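Local coordinates for long form salivary protein D7L1 (PDB 3DXL) that sequesters biogenic amines and leukotrienes of the vertebrate host in separate pockets, thereby aiding the blood feeding of female mosquitoes, at residues 176-181 and 258-263. Residues are numbered along the deposited sequence; the frame is centred on the assembly and turned at random.
Sequences RQYTVL and DDFKEA
Lys-261 lies flat along one face of the Tyr-178 ring, and nearly all of the tight packing is between these two. CG of Lys-261 sits 3.6 Å from the centroid of the Tyr-178 ring and only 4° off the normal, a CH-pi contact right over the centre. The two side chains run past each other in opposite directions: CB of Lys-261 lies by the hydroxyl end of the ring, 3.8 Å from CE2 of Tyr-178, while CE of Lys-261 reaches back to within 3.8 Å of CB of Tyr-178. That long overlap depends on the lysine chain being extended beyond CG, which itself stands anti to the carbonyl carbon (chi1 -67°). Phe-260 adds a smaller apolar touch, its CE2 4.2 Å from CE1 of Tyr-178, the two side chains meeting obliquely; it is the buried member of the group and also packs on Phe-215 of helix 208-217 and Val-252 of helix 243-253.

Tyr-178 owes its place to the end of helix 172-175. With positive phi (67°), it is the C-prime residue of a Schellman motif, and from that turn its ring reaches across to helix 257-271 in the C-terminal, amine-binding half of this two-domain odorant-binding-protein relative. There the hydroxyl hydrogen-bonds to OD1 of Asp-265, a noradrenaline-binding residue one turn beyond Lys-261, which places the tyrosine at the amine pocket and probably helps to position Asp-265. Arg-176 binds noradrenaline too, and its NH2 makes a salt bridge with OE1 of Glu-158, another residue of that site.

The ammonium end is the looser side, where no direct hydrogen bond joins the two segments. Instead a single water, 2.9 Å from NZ of Lys-261, accepts from that nitrogen and donates to the backbone O of Tyr-178 at 3.1 Å.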
loop_
_atom_site.group_PDB
_atom_site.type_symbol
_atom_site.label_atom_id
_atom_site.label_comp_id
_atom_site.label_asym_id
_atom_site.label_seq_id
_atom_site.Cartn_x
_atom_site.Cartn_y
_atom_site.Cartn_z
ATOM N N ARG A 176 -0.159 8.172 20.622
ATOM C CA ARG A 176 -1.032 8.904 19.708
ATOM C C ARG A 176 -0.790 10.405 19.768
ATOM O O ARG A 176 -1.234 11.138 18.885
ATOM C CB ARG A 176 -2.500 8.600 19.983
ATOM C CG ARG A 176 -2.915 7.193 19.611
ATOM C CD ARG A 176 -4.406 7.058 19.735
ATOM N NE ARG A 176 -4.868 5.722 19.364
ATOM C CZ ARG A 176 -6.142 5.348 19.359
ATOM N NH1 ARG A 176 -7.096 6.209 19.696
ATOM N NH2 ARG A 176 -6.465 4.109 19.009
ATOM N N GLN A 177 -0.086 10.849 20.807
ATOM C CA GLN A 177 0.311 12.258 20.937
ATOM C C GLN A 177 1.750 12.496 20.467
ATOM O O GLN A 177 2.380 13.507 20.808
ATOM C CB GLN A 177 0.099 12.751 22.373
ATOM C CG GLN A 177 -1.362 12.746 22.811
ATOM C CD GLN A 177 -1.546 13.248 24.223
ATOM O OE1 GLN A 177 -1.549 14.455 24.472
ATOM N NE2 GLN A 177 -1.696 12.324 25.160
ATOM N N TYR A 178 2.262 11.561 19.671
ATOM C CA TYR A 178 3.585 11.694 19.033
ATOM C C TYR A 178 4.765 11.666 20.005
ATOM O O TYR A 178 5.832 12.181 19.703
ATOM C CB TYR A 178 3.653 12.925 18.106
ATOM C CG TYR A 178 2.830 12.754 16.848
ATOM C CD1 TYR A 178 3.326 12.034 15.756
ATOM C CD2 TYR A 178 1.553 13.292 16.752
ATOM C CE1 TYR A 178 2.574 11.860 14.606
ATOM C CE2 TYR A 178 0.781 13.123 15.604
ATOM C CZ TYR A 178 1.309 12.410 14.523
ATOM O OH TYR A 178 0.581 12.224 13.357
ATOM N N THR A 179 4.581 11.048 21.166
ATOM C CA THR A 179 5.711 10.745 22.036
ATOM C C THR A 179 6.511 9.605 21.415
ATOM O O THR A 179 5.961 8.549 21.084
ATOM C CB THR A 179 5.248 10.392 23.456
ATOM O OG1 THR A 179 4.738 11.579 24.060
ATOM C CG2 THR A 179 6.393 9.873 24.305
ATOM N N VAL A 180 7.805 9.828 21.247
ATOM C CA VAL A 180 8.695 8.828 20.670
ATOM C C VAL A 180 9.313 7.980 21.777
ATOM O O VAL A 180 10.259 8.404 22.442
ATOM C CB VAL A 180 9.804 9.480 19.820
ATOM C CG1 VAL A 180 10.693 8.402 19.206
ATOM C CG2 VAL A 180 9.210 10.372 18.713
ATOM N N LEU A 181 8.754 6.798 21.997
ATOM C CA LEU A 181 9.296 5.855 22.964
ATOM C C LEU A 181 10.583 5.203 22.440
ATOM O O LEU A 181 10.866 5.246 21.235
ATOM C CB LEU A 181 8.241 4.811 23.350
ATOM C CG LEU A 181 6.910 5.363 23.878
ATOM C CD1 LEU A 181 5.921 4.239 24.100
ATOM C CD2 LEU A 181 7.106 6.150 25.181
ATOM N N ASP A 258 5.456 19.781 12.432
ATOM C CA ASP A 258 4.040 20.117 12.394
ATOM C C ASP A 258 3.380 19.673 11.093
ATOM O O ASP A 258 2.311 19.061 11.121
ATOM C CB ASP A 258 3.821 21.608 12.655
ATOM C CG ASP A 258 4.250 22.016 14.053
ATOM O OD1 ASP A 258 3.952 21.273 15.010
ATOM O OD2 ASP A 258 4.892 23.074 14.183
ATOM N N ASP A 259 4.024 19.949 9.963
ATOM C CA ASP A 259 3.541 19.462 8.677
ATOM C C ASP A 259 3.523 17.941 8.631
ATOM O O ASP A 259 2.584 17.356 8.090
ATOM C CB ASP A 259 4.403 20.014 7.542
ATOM C CG ASP A 259 4.181 21.487 7.305
ATOM O OD1 ASP A 259 3.271 22.073 7.924
ATOM O OD2 ASP A 259 4.906 22.048 6.463
ATOM N N PHE A 260 4.555 17.307 9.188
ATOM C CA PHE A 260 4.580 15.844 9.268
ATOM C C PHE A 260 3.393 15.280 10.036
ATOM O O PHE A 260 2.732 14.345 9.571
ATOM C CB PHE A 260 5.889 15.306 9.861
ATOM C CG PHE A 260 5.839 13.836 10.156
ATOM C CD1 PHE A 260 5.933 12.908 9.123
ATOM C CD2 PHE A 260 5.643 13.380 11.450
ATOM C CE1 PHE A 260 5.848 11.545 9.385
ATOM C CE2 PHE A 260 5.559 12.027 11.715
ATOM C CZ PHE A 260 5.669 11.112 10.683
ATOM N N LYS A 261 3.138 15.813 11.227
ATOM C CA LYS A 261 2.020 15.331 12.033
ATOM C C LYS A 261 0.701 15.511 11.283
ATOM O O LYS A 261 -0.141 14.626 11.292
ATOM C CB LYS A 261 1.991 16.021 13.393
ATOM C CG LYS A 261 3.180 15.655 14.274
ATOM C CD LYS A 261 3.234 16.513 15.529
ATOM C CE LYS A 261 4.450 16.165 16.354
ATOM N NZ LYS A 261 4.507 16.961 17.619
ATOM N N GLU A 262 0.544 16.642 10.603
ATOM C CA GLU A 262 -0.650 16.883 9.812
ATOM C C GLU A 262 -0.804 15.861 8.676
ATOM O O GLU A 262 -1.880 15.284 8.479
ATOM C CB GLU A 262 -0.663 18.315 9.281
ATOM C CG GLU A 262 -1.984 18.680 8.669
ATOM C CD GLU A 262 -2.131 20.143 8.281
ATOM O OE1 GLU A 262 -1.252 20.981 8.601
ATOM O OE2 GLU A 262 -3.162 20.448 7.659
ATOM N N ALA A 263 0.285 15.618 7.955
ATOM C CA ALA A 263 0.286 14.665 6.853
ATOM C C ALA A 263 0.015 13.237 7.340
ATOM O O ALA A 263 -0.742 12.481 6.720
ATOM C CB ALA A 263 1.603 14.734 6.130
HETATM O O HOH W 1 5.837 15.243 19.579
#